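Local coordinates for Ro sixty-related protein, RSR (Deinococcus radiodurans, PDB 2NVO) that binds small RNAs that accumulate during recovery from ultraviolet irradiation and contributes to the resistance of the bacterium to that irradiation, at residues A[44-57]-A[94-106]. Sequence-based numbering, arbitrary orientation.
Sequences LTRFLVLGVDGGTF and QRAPKADPALLVL
Val105 of helix 100-106 rests its CG2 methyl against two side chains of helix 44-50, 3.8 Å from Leu48 CD2 and equally close to CE2 of Phe47. The short helical segments run at 127° to each other, with axes 8.1 Å apart at closest approach. Phe47 extends with CG anti to its backbone N (chi1 171°), which carries the far end of the ring to the second helix; Leu104 CD2 meets it at the edge, near the ring plane, while Val105 approaches obliquely. Leu48 uses a single branch: its CD2 lies over the backbone of helix 100-106, 3.7 Å from Ala102 CA. Helix 80-93 covers the same side chains, with Val90 on Leu48 and Thr87 on Val105.

Two prolines wedge against the C-terminal end of helix 44-50. Pro101 turns CB and CG to the carbonyl oxygen of Leu48, and its CG rests 3.6 Å from CA of Gly51, whose positive phi marks the first residue past the helix. Pro97 brings CD to 3.2 Å from the carbonyl O of Val49, while its CG packs obliquely on the Phe57 ring.

No direct hydrogen bond joins the segments; two waters bridge them instead. One donates to Leu48 O and, at 2.7 Å, to Lys98 O, and weakly accepts from Ala102 N. The other accepts from Lys98 N at 2.9 Å and can donate to Val49 O, where it competes with further acceptors, so the last carbonyls of helix 44-50 are linked through solvent to the backbone around Lys98 and, weakly, to the first turn of the second helix.

Phe57 belongs to the edge strand 56-59, which pairs in parallel with strand 512-517. The contact thus joins helical packing in the HEAT-like TROVE horseshoe to an N-terminal strand added to the sheet of the VWFA-like domain, at the closure of the ring-shaped monomer.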
loop_
_atom_site.group_PDB
_atom_site.type_symbol
_atom_site.label_atom_id
_atom_site.label_comp_id
_atom_site.label_asym_id
_atom_site.label_seq_id
_atom_site.Cartn_x
_atom_site.Cartn_y
_atom_site.Cartn_z
ATOM N N LEU A 44 19.842 5.860 1.508
ATOM C CA LEU A 44 19.364 4.539 1.893
ATOM C C LEU A 44 17.893 4.590 2.304
ATOM O O LEU A 44 17.129 3.684 1.981
ATOM C CB LEU A 44 20.204 3.954 3.032
ATOM C CG LEU A 44 19.746 2.582 3.537
ATOM C CD1 LEU A 44 19.938 1.526 2.449
ATOM C CD2 LEU A 44 20.475 2.178 4.807
ATOM N N THR A 45 17.495 5.645 3.013
ATOM C CA THR A 45 16.098 5.771 3.420
ATOM C C THR A 45 15.206 5.835 2.177
ATOM O O THR A 45 14.141 5.211 2.125
ATOM C CB THR A 45 15.852 7.017 4.315
ATOM O OG1 THR A 45 16.405 6.795 5.619
ATOM C CG2 THR A 45 14.367 7.275 4.471
ATOM N N ARG A 46 15.650 6.574 1.169
ATOM C CA ARG A 46 14.866 6.674 -0.057
ATOM C C ARG A 46 14.695 5.309 -0.709
ATOM O O ARG A 46 13.619 4.963 -1.168
ATOM C CB ARG A 46 15.479 7.655 -1.050
ATOM C CG ARG A 46 14.607 7.847 -2.294
ATOM C CD ARG A 46 15.043 9.056 -3.115
ATOM N NE ARG A 46 14.716 10.301 -2.431
ATOM C CZ ARG A 46 14.752 11.505 -2.996
ATOM N NH1 ARG A 46 15.110 11.630 -4.268
ATOM N NH2 ARG A 46 14.428 12.585 -2.285
ATOM N N PHE A 47 15.772 4.537 -0.749
ATOM C CA PHE A 47 15.708 3.199 -1.304
ATOM C C PHE A 47 14.760 2.310 -0.494
ATOM O O PHE A 47 14.016 1.498 -1.049
ATOM C CB PHE A 47 17.107 2.587 -1.364
ATOM C CG PHE A 47 17.113 1.137 -1.727
ATOM C CD1 PHE A 47 17.196 0.741 -3.055
ATOM C CD2 PHE A 47 17.036 0.167 -0.743
ATOM C CE1 PHE A 47 17.189 -0.611 -3.392
ATOM C CE2 PHE A 47 17.029 -1.180 -1.077
ATOM C CZ PHE A 47 17.113 -1.561 -2.399
ATOM N N LEU A 48 14.795 2.458 0.822
ATOM C CA LEU A 48 13.932 1.677 1.707
ATOM C C LEU A 48 12.445 1.979 1.537
ATOM O O LEU A 48 11.613 1.088 1.648
ATOM C CB LEU A 48 14.330 1.903 3.161
ATOM C CG LEU A 48 15.671 1.294 3.553
ATOM C CD1 LEU A 48 16.095 1.787 4.927
ATOM C CD2 LEU A 48 15.555 -0.228 3.532
ATOM N N VAL A 49 12.110 3.234 1.268
ATOM C CA VAL A 49 10.709 3.612 1.101
ATOM C C VAL A 49 10.189 3.340 -0.301
ATOM O O VAL A 49 9.123 2.760 -0.472
ATOM C CB VAL A 49 10.472 5.108 1.422
ATOM C CG1 VAL A 49 9.057 5.537 0.998
ATOM C CG2 VAL A 49 10.703 5.373 2.888
ATOM N N LEU A 50 10.932 3.785 -1.306
ATOM C CA LEU A 50 10.479 3.676 -2.687
ATOM C C LEU A 50 10.764 2.302 -3.273
ATOM O O LEU A 50 10.037 1.842 -4.136
ATOM C CB LEU A 50 11.143 4.743 -3.556
ATOM C CG LEU A 50 10.871 6.185 -3.133
ATOM C CD1 LEU A 50 11.500 7.163 -4.118
ATOM C CD2 LEU A 50 9.385 6.413 -3.010
ATOM N N GLY A 51 11.828 1.658 -2.808
ATOM C CA GLY A 51 12.212 0.360 -3.329
ATOM C C GLY A 51 13.035 0.550 -4.581
ATOM O O GLY A 51 13.197 -0.368 -5.379
ATOM N N VAL A 52 13.539 1.764 -4.747
ATOM C CA VAL A 52 14.403 2.106 -5.859
ATOM C C VAL A 52 15.403 3.152 -5.373
ATOM O O VAL A 52 15.132 3.908 -4.432
ATOM C CB VAL A 52 13.590 2.670 -7.035
ATOM C CG1 VAL A 52 13.474 4.181 -6.903
ATOM C CG2 VAL A 52 14.237 2.305 -8.355
ATOM N N ASP A 53 16.563 3.193 -6.023
ATOM C CA ASP A 53 17.643 4.094 -5.638
ATOM C C ASP A 53 17.609 5.382 -6.482
ATOM O O ASP A 53 18.623 5.814 -7.033
ATOM C CB ASP A 53 18.977 3.355 -5.793
ATOM C CG ASP A 53 20.163 4.170 -5.330
ATOM O OD1 ASP A 53 19.970 5.199 -4.646
ATOM O OD2 ASP A 53 21.299 3.770 -5.661
ATOM N N GLY A 54 16.428 5.980 -6.594
ATOM C CA GLY A 54 16.244 7.199 -7.366
ATOM C C GLY A 54 14.991 7.895 -6.884
ATOM O O GLY A 54 14.424 7.482 -5.881
ATOM N N GLY A 55 14.550 8.939 -7.585
ATOM C CA GLY A 55 13.361 9.664 -7.165
ATOM C C GLY A 55 12.093 9.185 -7.858
ATOM O O GLY A 55 11.312 9.996 -8.355
ATOM N N THR A 56 11.876 7.874 -7.894
ATOM C CA THR A 56 10.735 7.328 -8.627
ATOM C C THR A 56 9.969 6.345 -7.761
ATOM O O THR A 56 10.548 5.421 -7.228
ATOM C CB THR A 56 11.174 6.559 -9.881
ATOM O OG1 THR A 56 11.990 7.396 -10.707
ATOM C CG2 THR A 56 9.950 6.106 -10.686
ATOM N N PHE A 57 8.670 6.557 -7.603
ATOM C CA PHE A 57 7.826 5.559 -6.957
ATOM C C PHE A 57 7.012 4.806 -8.010
ATOM O O PHE A 57 6.169 5.387 -8.687
ATOM C CB PHE A 57 6.894 6.200 -5.926
ATOM C CG PHE A 57 6.050 5.202 -5.175
ATOM C CD1 PHE A 57 6.648 4.202 -4.420
ATOM C CD2 PHE A 57 4.679 5.270 -5.211
ATOM C CE1 PHE A 57 5.880 3.272 -3.724
ATOM C CE2 PHE A 57 3.898 4.353 -4.512
ATOM C CZ PHE A 57 4.509 3.343 -3.777
ATOM N N GLN A 94 7.380 3.312 9.766
ATOM C CA GLN A 94 6.257 2.765 9.015
ATOM C C GLN A 94 5.835 3.579 7.797
ATOM O O GLN A 94 4.656 3.599 7.451
ATOM C CB GLN A 94 5.054 2.573 9.938
ATOM C CG GLN A 94 5.412 1.922 11.250
ATOM C CD GLN A 94 4.201 1.419 12.003
ATOM O OE1 GLN A 94 3.108 1.314 11.447
ATOM N NE2 GLN A 94 4.390 1.098 13.281
ATOM N N ARG A 95 6.786 4.232 7.136
ATOM C CA ARG A 95 6.466 4.998 5.929
ATOM C C ARG A 95 6.660 4.204 4.634
ATOM O O ARG A 95 6.233 4.637 3.559
ATOM C CB ARG A 95 7.260 6.305 5.863
ATOM C CG ARG A 95 6.430 7.546 6.192
ATOM C CD ARG A 95 6.739 8.103 7.580
ATOM N NE ARG A 95 8.113 8.600 7.662
ATOM C CZ ARG A 95 8.609 9.251 8.711
ATOM N NH1 ARG A 95 7.838 9.494 9.761
ATOM N NH2 ARG A 95 9.872 9.666 8.708
ATOM N N ALA A 96 7.291 3.043 4.730
ATOM C CA ALA A 96 7.509 2.220 3.546
ATOM C C ALA A 96 6.232 1.488 3.151
ATOM O O ALA A 96 5.667 0.751 3.957
ATOM C CB ALA A 96 8.645 1.228 3.783
ATOM N N PRO A 97 5.765 1.701 1.912
ATOM C CA PRO A 97 4.600 0.971 1.400
ATOM C C PRO A 97 4.821 -0.535 1.500
ATOM O O PRO A 97 3.884 -1.288 1.782
ATOM C CB PRO A 97 4.550 1.380 -0.074
ATOM C CG PRO A 97 5.234 2.677 -0.127
ATOM C CD PRO A 97 6.252 2.708 0.958
ATOM N N LYS A 98 6.056 -0.962 1.269
ATOM C CA LYS A 98 6.385 -2.380 1.273
ATOM C C LYS A 98 7.554 -2.696 2.195
ATOM O O LYS A 98 8.502 -1.928 2.299
ATOM C CB LYS A 98 6.715 -2.854 -0.141
ATOM C CG LYS A 98 5.506 -3.026 -1.035
ATOM C CD LYS A 98 5.940 -3.290 -2.467
ATOM C CE LYS A 98 5.015 -4.292 -3.140
ATOM N NZ LYS A 98 5.192 -4.324 -4.622
ATOM N N ALA A 99 7.480 -3.851 2.842
ATOM C CA ALA A 99 8.564 -4.340 3.679
ATOM C C ALA A 99 9.755 -4.850 2.859
ATOM O O ALA A 99 10.881 -4.886 3.356
ATOM C CB ALA A 99 8.044 -5.426 4.604
ATOM N N ASP A 100 9.508 -5.214 1.598
ATOM C CA ASP A 100 10.523 -5.835 0.728
ATOM C C ASP A 100 11.931 -5.238 0.814
ATOM O O ASP A 100 12.897 -5.971 1.028
ATOM C CB ASP A 100 10.078 -5.815 -0.744
ATOM C CG ASP A 100 8.755 -6.506 -0.977
ATOM O OD1 ASP A 100 7.893 -6.521 -0.072
ATOM O OD2 ASP A 100 8.569 -7.021 -2.097
ATOM N N PRO A 101 12.062 -3.911 0.601
ATOM C CA PRO A 101 13.404 -3.311 0.577
ATOM C C PRO A 101 14.131 -3.440 1.925
ATOM O O PRO A 101 15.352 -3.618 1.935
ATOM C CB PRO A 101 13.133 -1.832 0.269
ATOM C CG PRO A 101 11.811 -1.828 -0.447
ATOM C CD PRO A 101 11.019 -2.951 0.195
ATOM N N ALA A 102 13.395 -3.323 3.023
ATOM C CA ALA A 102 13.980 -3.435 4.358
ATOM C C ALA A 102 14.390 -4.876 4.648
ATOM O O ALA A 102 15.408 -5.124 5.305
ATOM C CB ALA A 102 13.008 -2.930 5.416
ATOM N N LEU A 103 13.599 -5.822 4.146
ATOM C CA LEU A 103 13.925 -7.236 4.260
ATOM C C LEU A 103 15.193 -7.584 3.488
ATOM O O LEU A 103 16.028 -8.340 3.979
ATOM C CB LEU A 103 12.758 -8.093 3.773
ATOM C CG LEU A 103 11.514 -7.978 4.651
ATOM C CD1 LEU A 103 10.338 -8.726 4.039
ATOM C CD2 LEU A 103 11.826 -8.504 6.046
ATOM N N LEU A 104 15.337 -7.006 2.293
ATOM C CA LEU A 104 16.491 -7.248 1.432
ATOM C C LEU A 104 17.743 -6.673 2.054
ATOM O O LEU A 104 18.772 -7.330 2.110
ATOM C CB LEU A 104 16.282 -6.611 0.055
ATOM C CG LEU A 104 17.512 -6.480 -0.849
ATOM C CD1 LEU A 104 18.188 -7.844 -1.057
ATOM C CD2 LEU A 104 17.171 -5.855 -2.200
ATOM N N VAL A 105 17.649 -5.434 2.516
ATOM C CA VAL A 105 18.776 -4.777 3.159
ATOM C C VAL A 105 19.215 -5.544 4.400
ATOM O O VAL A 105 20.406 -5.760 4.616
ATOM C CB VAL A 105 18.438 -3.326 3.526
ATOM C CG1 VAL A 105 19.504 -2.761 4.432
ATOM C CG2 VAL A 105 18.323 -2.478 2.254
ATOM N N LEU A 106 18.241 -5.971 5.197
ATOM C CA LEU A 106 18.508 -6.747 6.401
ATOM C C LEU A 106 19.229 -8.047 6.076
ATOM O O LEU A 106 20.190 -8.413 6.758
ATOM C CB LEU A 106 17.222 -7.039 7.180
ATOM C CG LEU A 106 17.467 -7.512 8.622
ATOM C CD1 LEU A 106 17.913 -6.366 9.536
ATOM C CD2 LEU A 106 16.234 -8.184 9.204
HETATM O O HOH W 1 10.962 -1.235 3.304
HETATM O O HOH W 2 8.580 0.145 0.231
#